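Local coordinates for alpha-1,3-glucanase (Bacillus circulans, PDB 5ZRU), which hydrolyses alpha-1,3-glucan, the chain here being the catalytic unit of a longer GH87 enzyme that probably also binds carbohydrate, at residues V98-K106 against H141-Q149; T23-L34 against R53-G61. All coordinates share one frame; numbering follows the deposited sequence.

Contact 1. Residues V98-K106 against H141-Q149; sequences VYVNGVKAK and HWKMDTPLQ. With PE5 (3,6,9,12,15,18,21,24-octaoxahexacosan-1-ol), chain C.
M144 curls its thioether towards the hairpin V98-K106 because chi1, chi2 and chi3 all turn the same way, chi1 being -51°, and the W142 side chain also points to this hairpin. The M144 methyl is thereby delivered tip to tip against V100, with CE only 3.5 Å from CG2, a close carbon pair. The same CE also packs on A105, 3.9 Å from its CB. Beside it, V100 CG1 meets L148 CD2 at 3.8 Å, beyond the corner that the chain turns at D145 and T146. V98 reaches the indole with CG2, which lies 3.6 Å from W142 CZ2 and approaches obliquely, while M144 SD sits at the edge of the ring, in its plane. K106 runs past the indole in the opposite direction. Its bend at chi2 (-130°) leaves CD 3.8 Å from W142 CD1 and brings CE to within 3.0 Å of K143 O. Its NZ then forms a salt bridge with D145 OD2, at 3.4 Å, whose hydrogen bond is weak, and a water donates to both A105 O and D145 OD1. The pairing of A105 and K106 with the single residue V98 is a classic beta bulge, which lets both neighbours face the strand H141-M144. On the far side of that strand K143 NZ is bonded to W253 O, and the PE5 chain lies over one face of the H141 ring, with C11 towards the rim. The contact thus packs the hairpin of one sheet against strand 132-144 of the other, largely through apolar side chains, with a salt bridge and a water at D145, its exposed end. W142 NE1 is buried here without a partner in the model, so shape and hydrophobic cover probably do most of the work of holding the indole.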
loop_
_atom_site.group_PDB
_atom_site.type_symbol
_atom_site.label_atom_id
_atom_site.label_comp_id
_atom_site.label_asym_id
_atom_site.label_seq_id
_atom_site.Cartn_x
_atom_site.Cartn_y
_atom_site.Cartn_z
ATOM N N VAL A 98 -4.867 26.584 -0.872
ATOM C CA VAL A 98 -4.319 26.441 0.474
ATOM C C VAL A 98 -4.124 27.833 1.056
ATOM O O VAL A 98 -3.500 28.689 0.418
ATOM C CB VAL A 98 -2.982 25.675 0.456
ATOM C CG1 VAL A 98 -2.428 25.505 1.880
ATOM C CG2 VAL A 98 -3.146 24.327 -0.247
ATOM N N TYR A 99 -4.672 28.063 2.245
ATOM C CA TYR A 99 -4.474 29.303 2.987
ATOM C C TYR A 99 -3.797 28.989 4.311
ATOM O O TYR A 99 -4.098 27.977 4.943
ATOM C CB TYR A 99 -5.806 30.034 3.263
ATOM C CG TYR A 99 -6.529 30.506 2.020
ATOM C CD1 TYR A 99 -7.280 29.624 1.253
ATOM C CD2 TYR A 99 -6.475 31.835 1.626
ATOM C CE1 TYR A 99 -7.946 30.054 0.119
ATOM C CE2 TYR A 99 -7.141 32.277 0.495
ATOM C CZ TYR A 99 -7.874 31.381 -0.252
ATOM O OH TYR A 99 -8.537 31.807 -1.378
ATOM N N VAL A 100 -2.882 29.857 4.730
ATOM C CA VAL A 100 -2.270 29.762 6.050
ATOM C C VAL A 100 -2.576 31.051 6.789
ATOM O O VAL A 100 -2.207 32.136 6.323
ATOM C CB VAL A 100 -0.758 29.523 5.973
ATOM C CG1 VAL A 100 -0.188 29.403 7.380
ATOM C CG2 VAL A 100 -0.472 28.267 5.171
ATOM N N ASN A 101 -3.255 30.930 7.927
ATOM C CA ASN A 101 -3.646 32.096 8.720
ATOM C C ASN A 101 -4.367 33.125 7.853
ATOM O O ASN A 101 -4.210 34.336 8.026
ATOM C CB ASN A 101 -2.425 32.705 9.415
ATOM C CG ASN A 101 -1.762 31.732 10.366
ATOM O OD1 ASN A 101 -2.439 31.001 11.083
ATOM N ND2 ASN A 101 -0.433 31.715 10.378
ATOM N N GLY A 102 -5.154 32.630 6.892
ATOM C CA GLY A 102 -5.950 33.475 6.026
ATOM C C GLY A 102 -5.248 33.983 4.784
ATOM O O GLY A 102 -5.903 34.591 3.929
ATOM N N VAL A 103 -3.945 33.767 4.657
ATOM C CA VAL A 103 -3.188 34.225 3.498
ATOM C C VAL A 103 -3.123 33.094 2.481
ATOM O O VAL A 103 -2.761 31.963 2.822
ATOM C CB VAL A 103 -1.774 34.671 3.906
ATOM C CG1 VAL A 103 -1.051 35.264 2.709
ATOM C CG2 VAL A 103 -1.828 35.657 5.069
ATOM N N LYS A 104 -3.464 33.395 1.230
ATOM C CA LYS A 104 -3.406 32.387 0.175
ATOM C C LYS A 104 -1.956 31.985 -0.080
ATOM O O LYS A 104 -1.104 32.832 -0.369
ATOM C CB LYS A 104 -4.055 32.919 -1.099
ATOM C CG LYS A 104 -4.298 31.859 -2.170
ATOM C CD LYS A 104 -5.211 32.401 -3.266
ATOM C CE LYS A 104 -5.599 31.323 -4.262
ATOM N NZ LYS A 104 -4.425 30.787 -4.994
ATOM N N ALA A 105 -1.671 30.692 0.045
ATOM C CA ALA A 105 -0.310 30.189 -0.057
ATOM C C ALA A 105 -0.048 29.441 -1.345
ATOM O O ALA A 105 1.029 29.573 -1.921
ATOM C CB ALA A 105 0.010 29.266 1.123
ATOM N N LYS A 106 -1.010 28.648 -1.808
ATOM C CA LYS A 106 -0.808 27.794 -2.967
ATOM C C LYS A 106 -2.155 27.539 -3.608
ATOM O O LYS A 106 -3.185 27.517 -2.932
ATOM C CB LYS A 106 -0.181 26.438 -2.601
ATOM C CG LYS A 106 1.059 26.492 -1.736
ATOM C CD LYS A 106 2.176 25.660 -2.311
ATOM C CE LYS A 106 3.500 26.088 -1.702
ATOM N NZ LYS A 106 4.273 27.028 -2.564
ATOM N N HIS A 141 1.237 15.858 -2.611
ATOM C CA HIS A 141 2.027 16.496 -1.564
ATOM C C HIS A 141 2.689 17.743 -2.126
ATOM O O HIS A 141 2.874 17.882 -3.336
ATOM C CB HIS A 141 3.062 15.533 -0.942
ATOM C CG HIS A 141 4.131 15.061 -1.886
ATOM N ND1 HIS A 141 3.936 14.029 -2.781
ATOM C CD2 HIS A 141 5.424 15.447 -2.034
ATOM C CE1 HIS A 141 5.054 13.816 -3.456
ATOM N NE2 HIS A 141 5.970 14.667 -3.025
ATOM N N TRP A 142 3.018 18.670 -1.229
ATOM C CA TRP A 142 3.665 19.915 -1.629
ATOM C C TRP A 142 4.442 20.449 -0.436
ATOM O O TRP A 142 4.252 20.007 0.696
ATOM C CB TRP A 142 2.643 20.948 -2.129
ATOM C CG TRP A 142 1.667 21.417 -1.061
ATOM C CD1 TRP A 142 1.835 22.467 -0.203
ATOM C CD2 TRP A 142 0.388 20.847 -0.747
ATOM N NE1 TRP A 142 0.744 22.589 0.623
ATOM C CE2 TRP A 142 -0.164 21.611 0.307
ATOM C CE3 TRP A 142 -0.350 19.773 -1.263
ATOM C CZ2 TRP A 142 -1.409 21.331 0.860
ATOM C CZ3 TRP A 142 -1.592 19.492 -0.709
ATOM C CH2 TRP A 142 -2.116 20.275 0.337
ATOM N N LYS A 143 5.320 21.413 -0.705
ATOM C CA LYS A 143 6.118 22.049 0.335
ATOM C C LYS A 143 5.675 23.495 0.502
ATOM O O LYS A 143 5.423 24.193 -0.486
ATOM C CB LYS A 143 7.613 22.005 0.005
ATOM C CG LYS A 143 8.232 20.631 0.123
ATOM C CD LYS A 143 9.721 20.658 -0.184
ATOM C CE LYS A 143 9.994 20.976 -1.647
ATOM N NZ LYS A 143 11.444 20.768 -1.978
ATOM N N MET A 144 5.568 23.927 1.751
ATOM C CA MET A 144 5.241 25.308 2.076
ATOM C C MET A 144 6.500 26.167 2.022
ATOM O O MET A 144 7.609 25.684 2.264
ATOM C CB MET A 144 4.625 25.389 3.474
ATOM C CG MET A 144 3.477 24.420 3.699
ATOM S SD MET A 144 2.115 24.797 2.589
ATOM C CE MET A 144 1.643 26.416 3.166
ATOM N N ASP A 145 6.322 27.459 1.726
ATOM C CA ASP A 145 7.470 28.365 1.680
ATOM C C ASP A 145 8.120 28.529 3.044
ATOM O O ASP A 145 9.333 28.751 3.125
ATOM C CB ASP A 145 7.062 29.738 1.150
ATOM C CG ASP A 145 6.590 29.694 -0.280
ATOM O OD1 ASP A 145 5.989 30.693 -0.732
ATOM O OD2 ASP A 145 6.803 28.661 -0.947
ATOM N N THR A 146 7.339 28.468 4.117
ATOM C CA THR A 146 7.877 28.474 5.467
ATOM C C THR A 146 7.153 27.408 6.275
ATOM O O THR A 146 5.981 27.118 6.013
ATOM C CB THR A 146 7.717 29.840 6.156
ATOM O OG1 THR A 146 6.327 30.109 6.361
ATOM C CG2 THR A 146 8.324 30.956 5.302
ATOM N N PRO A 147 7.822 26.813 7.259
ATOM C CA PRO A 147 7.180 25.744 8.035
ATOM C C PRO A 147 5.958 26.246 8.796
ATOM O O PRO A 147 5.954 27.343 9.359
ATOM C CB PRO A 147 8.286 25.286 8.997
ATOM C CG PRO A 147 9.563 25.711 8.356
ATOM C CD PRO A 147 9.229 27.006 7.645
ATOM N N LEU A 148 4.917 25.420 8.801
ATOM C CA LEU A 148 3.787 25.621 9.691
ATOM C C LEU A 148 4.226 25.466 11.141
ATOM O O LEU A 148 5.003 24.567 11.481
ATOM C CB LEU A 148 2.687 24.609 9.366
ATOM C CG LEU A 148 2.101 24.731 7.961
ATOM C CD1 LEU A 148 1.493 23.410 7.499
ATOM C CD2 LEU A 148 1.060 25.848 7.908
ATOM N N GLN A 149 3.717 26.339 12.001
ATOM C CA GLN A 149 4.060 26.367 13.413
ATOM C C GLN A 149 2.817 26.128 14.261
ATOM O O GLN A 149 1.696 26.402 13.819
ATOM C CB GLN A 149 4.678 27.722 13.796
ATOM C CG GLN A 149 5.741 28.230 12.836
ATOM C CD GLN A 149 7.135 28.139 13.414
ATOM O OE1 GLN A 149 7.480 27.161 14.081
ATOM N NE2 GLN A 149 7.946 29.166 13.171
HETATM C C48 PE5 C . 2.787 13.409 -16.315
HETATM C C50 PE5 C . 1.632 12.650 -15.653
HETATM O O1 PE5 C . 0.423 13.329 -15.869
HETATM C C1 PE5 C . -0.714 12.683 -15.365
HETATM C C2 PE5 C . -1.945 13.588 -15.471
HETATM O O2 PE5 C . -1.778 14.710 -14.652
HETATM C C3 PE5 C . -2.764 15.697 -14.762
HETATM C C4 PE5 C . -2.409 16.885 -13.858
HETATM O O3 PE5 C . -2.253 16.448 -12.534
HETATM C C5 PE5 C . -2.011 17.440 -11.572
HETATM C C6 PE5 C . -0.833 17.041 -10.670
HETATM O O4 PE5 C . -1.247 16.279 -9.565
HETATM C C7 PE5 C . -0.410 15.209 -9.208
HETATM C C8 PE5 C . 1.031 15.690 -9.027
HETATM O O5 PE5 C . 1.889 14.593 -9.029
HETATM C C9 PE5 C . 3.251 14.909 -9.137
HETATM C C10 PE5 C . 3.906 14.714 -7.777
HETATM O O6 PE5 C . 4.567 15.888 -7.411
HETATM C C11 PE5 C . 4.806 16.021 -6.040
HETATM C C12 PE5 C . 5.256 17.440 -5.722
HETATM O O7 PE5 C . 6.542 17.347 -5.195
HETATM C C13 PE5 C . 6.811 18.210 -4.129
HETATM C C14 PE5 C . 8.317 18.463 -4.088
HETATM O O8 PE5 C . 8.788 18.506 -5.405
HETATM C C15 PE5 C . 10.175 18.664 -5.555
HETATM C C16 PE5 C . 10.461 19.990 -6.273
HETATM O O52 PE5 C . 10.869 19.765 -7.595
HETATM O O HOH W 1 3.399 30.308 -0.504
#

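Contact 2. Residues T23-L34 against R53-G61; sequences TDDAARGGGATL and RYIALPSNG. With CA (calcium ion), chain M.
An antiparallel strand pair, 33-36 with 53-57, joins a calcium site at one end to a glycine-rich loop at the other. T33 and A56 form the hydrogen-bonded pair, with A56 N giving to T33 O at 2.8 Å and T33 N to A56 O. At the metal, T23 OG1 (2.5 Å) and R53 O (2.3 Å) bind the calcium ion with a water, and D22, S50 and D169 complete the site. From R53 the side chain bends at chi3 to meet D24 side-on. NE and NH2 both grip D24 OD1, NH2 at 2.8 Å, although the carboxylate and guanidinium planes are turned 41° apart. L34 CD1 covers one face of this guanidinium. I55, on the same face of the sheet as L34, packs with CD1 3.7 Å from A26 CB and with CG2 against A32 CB. At the type I' turn G29-A32, one water donates to G30 O and N60 O and accepts from S59 OG, linking the turn to the loop after strand 53-57. A calcium ion bound at the end of a strand of a beta-sandwich in this way is consistent with the galactose-binding-like clan to which this part of the catalytic unit is assigned.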
loop_
_atom_site.group_PDB
_atom_site.type_symbol
_atom_site.label_atom_id
_atom_site.label_comp_id
_atom_site.label_asym_id
_atom_site.label_seq_id
_atom_site.Cartn_x
_atom_site.Cartn_y
_atom_site.Cartn_z
ATOM N N THR A 23 -10.170 13.969 9.676
ATOM C CA THR A 23 -11.448 14.588 9.336
ATOM C C THR A 23 -12.068 15.301 10.529
ATOM O O THR A 23 -12.514 16.449 10.417
ATOM C CB THR A 23 -12.396 13.522 8.791
ATOM O OG1 THR A 23 -11.814 12.924 7.625
ATOM C CG2 THR A 23 -13.726 14.134 8.421
ATOM N N ASP A 24 -12.093 14.645 11.688
ATOM C CA ASP A 24 -12.784 15.217 12.835
ATOM C C ASP A 24 -11.986 16.316 13.526
ATOM O O ASP A 24 -12.565 17.061 14.323
ATOM C CB ASP A 24 -13.143 14.110 13.828
ATOM C CG ASP A 24 -14.137 13.108 13.246
ATOM O OD1 ASP A 24 -15.177 13.546 12.711
ATOM O OD2 ASP A 24 -13.876 11.890 13.317
ATOM N N ASP A 25 -10.685 16.436 13.244
ATOM C CA ASP A 25 -9.885 17.552 13.745
ATOM C C ASP A 25 -10.173 18.860 13.016
ATOM O O ASP A 25 -9.723 19.920 13.469
ATOM C CB ASP A 25 -8.387 17.246 13.620
ATOM C CG ASP A 25 -7.938 16.073 14.477
ATOM O OD1 ASP A 25 -8.465 15.901 15.593
ATOM O OD2 ASP A 25 -7.031 15.325 14.027
ATOM N N ALA A 26 -10.899 18.822 11.907
ATOM C CA ALA A 26 -11.056 19.996 11.063
ATOM C C ALA A 26 -12.314 20.771 11.416
ATOM O O ALA A 26 -13.365 20.189 11.701
ATOM C CB ALA A 26 -11.115 19.607 9.586
ATOM N N ALA A 27 -12.198 22.092 11.367
ATOM C CA ALA A 27 -13.365 22.949 11.255
ATOM C C ALA A 27 -13.825 22.987 9.801
ATOM O O ALA A 27 -13.003 23.064 8.881
ATOM C CB ALA A 27 -13.037 24.359 11.746
ATOM N N ARG A 28 -15.140 22.925 9.600
ATOM C CA ARG A 28 -15.758 22.939 8.278
ATOM C C ARG A 28 -16.522 24.239 8.071
ATOM O O ARG A 28 -17.195 24.719 8.984
ATOM C CB ARG A 28 -16.753 21.785 8.108
ATOM C CG ARG A 28 -16.250 20.421 8.462
ATOM C CD ARG A 28 -17.286 19.373 8.080
ATOM N NE ARG A 28 -18.450 19.348 8.966
ATOM C CZ ARG A 28 -18.463 18.768 10.165
ATOM N NH1 ARG A 28 -17.366 18.186 10.641
ATOM N NH2 ARG A 28 -19.571 18.775 10.897
ATOM N N GLY A 29 -16.470 24.783 6.861
ATOM C CA GLY A 29 -17.270 25.972 6.644
ATOM C C GLY A 29 -17.535 26.237 5.182
ATOM O O GLY A 29 -17.103 25.494 4.296
ATOM N N GLY A 30 -18.301 27.305 4.951
ATOM C CA GLY A 30 -18.534 27.808 3.614
ATOM C C GLY A 30 -19.298 26.878 2.700
ATOM O O GLY A 30 -19.284 27.082 1.482
ATOM N N GLY A 31 -19.968 25.868 3.247
ATOM C CA GLY A 31 -20.649 24.870 2.445
ATOM C C GLY A 31 -20.083 23.472 2.565
ATOM O O GLY A 31 -20.668 22.538 1.999
ATOM N N ALA A 32 -18.968 23.295 3.274
ATOM C CA ALA A 32 -18.393 21.967 3.460
ATOM C C ALA A 32 -19.321 21.115 4.321
ATOM O O ALA A 32 -20.005 21.622 5.208
ATOM C CB ALA A 32 -17.013 22.068 4.121
ATOM N N THR A 33 -19.361 19.813 4.037
ATOM C CA THR A 33 -20.189 18.883 4.796
ATOM C C THR A 33 -19.378 17.655 5.189
ATOM O O THR A 33 -18.372 17.320 4.560
ATOM C CB THR A 33 -21.433 18.446 4.010
ATOM O OG1 THR A 33 -21.042 17.704 2.850
ATOM C CG2 THR A 33 -22.260 19.660 3.581
ATOM N N LEU A 34 -19.827 16.990 6.251
ATOM C CA LEU A 34 -19.244 15.725 6.685
ATOM C C LEU A 34 -19.942 14.588 5.944
ATOM O O LEU A 34 -21.168 14.466 6.001
ATOM C CB LEU A 34 -19.390 15.569 8.200
ATOM C CG LEU A 34 -18.697 14.464 9.004
ATOM C CD1 LEU A 34 -19.218 13.061 8.709
ATOM C CD2 LEU A 34 -17.197 14.522 8.803
ATOM N N ARG A 53 -15.099 8.533 6.946
ATOM C CA ARG A 53 -15.576 9.902 7.093
ATOM C C ARG A 53 -14.628 10.836 6.356
ATOM O O ARG A 53 -13.417 10.688 6.470
ATOM C CB ARG A 53 -15.639 10.320 8.569
ATOM C CG ARG A 53 -16.660 9.573 9.398
ATOM C CD ARG A 53 -16.311 9.633 10.872
ATOM N NE ARG A 53 -16.508 10.966 11.424
ATOM C CZ ARG A 53 -17.690 11.444 11.804
ATOM N NH1 ARG A 53 -18.780 10.697 11.674
ATOM N NH2 ARG A 53 -17.788 12.669 12.301
ATOM N N TYR A 54 -15.171 11.794 5.607
ATOM C CA TYR A 54 -14.334 12.829 5.011
ATOM C C TYR A 54 -15.150 14.105 4.880
ATOM O O TYR A 54 -16.362 14.114 5.108
ATOM C CB TYR A 54 -13.763 12.392 3.652
ATOM C CG TYR A 54 -14.765 12.334 2.510
ATOM C CD1 TYR A 54 -15.604 11.227 2.343
ATOM C CD2 TYR A 54 -14.852 13.370 1.585
ATOM C CE1 TYR A 54 -16.508 11.162 1.269
ATOM C CE2 TYR A 54 -15.752 13.316 0.513
ATOM C CZ TYR A 54 -16.574 12.207 0.362
ATOM O OH TYR A 54 -17.457 12.149 -0.698
ATOM N N ILE A 55 -14.466 15.194 4.526
ATOM C CA ILE A 55 -15.104 16.499 4.359
ATOM C C ILE A 55 -15.311 16.740 2.872
ATOM O O ILE A 55 -14.348 16.777 2.094
ATOM C CB ILE A 55 -14.271 17.628 4.988
ATOM C CG1 ILE A 55 -14.061 17.369 6.475
ATOM C CG2 ILE A 55 -14.960 18.979 4.781
ATOM C CD1 ILE A 55 -12.631 17.572 6.905
ATOM N N ALA A 56 -16.565 16.915 2.473
ATOM C CA ALA A 56 -16.881 17.276 1.103
ATOM C C ALA A 56 -16.820 18.791 0.945
ATOM O O ALA A 56 -17.336 19.534 1.792
ATOM C CB ALA A 56 -18.260 16.749 0.705
ATOM N N LEU A 57 -16.173 19.239 -0.138
ATOM C CA LEU A 57 -16.108 20.636 -0.554
ATOM C C LEU A 57 -16.890 20.783 -1.859
ATOM O O LEU A 57 -16.312 20.752 -2.955
ATOM C CB LEU A 57 -14.653 21.084 -0.729
ATOM C CG LEU A 57 -13.714 20.741 0.435
ATOM C CD1 LEU A 57 -12.282 21.193 0.142
ATOM C CD2 LEU A 57 -14.217 21.345 1.735
ATOM N N PRO A 58 -18.215 20.914 -1.784
ATOM C CA PRO A 58 -19.020 20.841 -3.008
ATOM C C PRO A 58 -19.032 22.115 -3.823
ATOM O O PRO A 58 -19.327 22.049 -5.023
ATOM C CB PRO A 58 -20.434 20.522 -2.489
ATOM C CG PRO A 58 -20.278 20.205 -1.041
ATOM C CD PRO A 58 -19.048 20.897 -0.573
ATOM N N SER A 59 -18.714 23.261 -3.229
ATOM C CA SER A 59 -18.970 24.534 -3.876
ATOM C C SER A 59 -17.893 25.530 -3.491
ATOM O O SER A 59 -17.234 25.396 -2.461
ATOM C CB SER A 59 -20.354 25.083 -3.491
ATOM O OG SER A 59 -20.485 25.141 -2.078
ATOM N N ASN A 60 -17.722 26.526 -4.353
ATOM C CA ASN A 60 -16.866 27.681 -4.122
ATOM C C ASN A 60 -17.015 28.213 -2.701
ATOM O O ASN A 60 -18.122 28.544 -2.257
ATOM C CB ASN A 60 -17.226 28.768 -5.145
ATOM C CG ASN A 60 -16.266 29.951 -5.122
ATOM O OD1 ASN A 60 -15.218 29.910 -4.483
ATOM N ND2 ASN A 60 -16.626 31.007 -5.832
ATOM N N GLY A 61 -15.903 28.265 -1.971
ATOM C CA GLY A 61 -15.883 28.750 -0.604
ATOM C C GLY A 61 -15.928 27.674 0.465
ATOM O O GLY A 61 -15.622 27.968 1.631
HETATM CA CA CA M . -11.366 10.507 7.542
HETATM O O HOH W 2 -20.108 27.470 -1.041
HETATM O O HOH W 3 -11.703 10.282 9.978
#

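The two contacts follow one another along the chain: contact 2 closes at G61 before contact 1 opens at V98. Their centres lie about 19 Å apart, with nearest atoms about 8 Å apart, so they do not touch. Both draw on the same two antiparallel sheets of the D1 region. In the five-stranded sheet, strand 27-29 of contact 2 forms one outer edge and strand 103-111, the second arm of the contact 1 hairpin, the other; strands 53-57 and 132-144 belong to the second sheet. The contacts therefore tie the two layers of one beta-sandwich together at separate places, contact 1 on the side where H141 stacks on W315 of the D2 region.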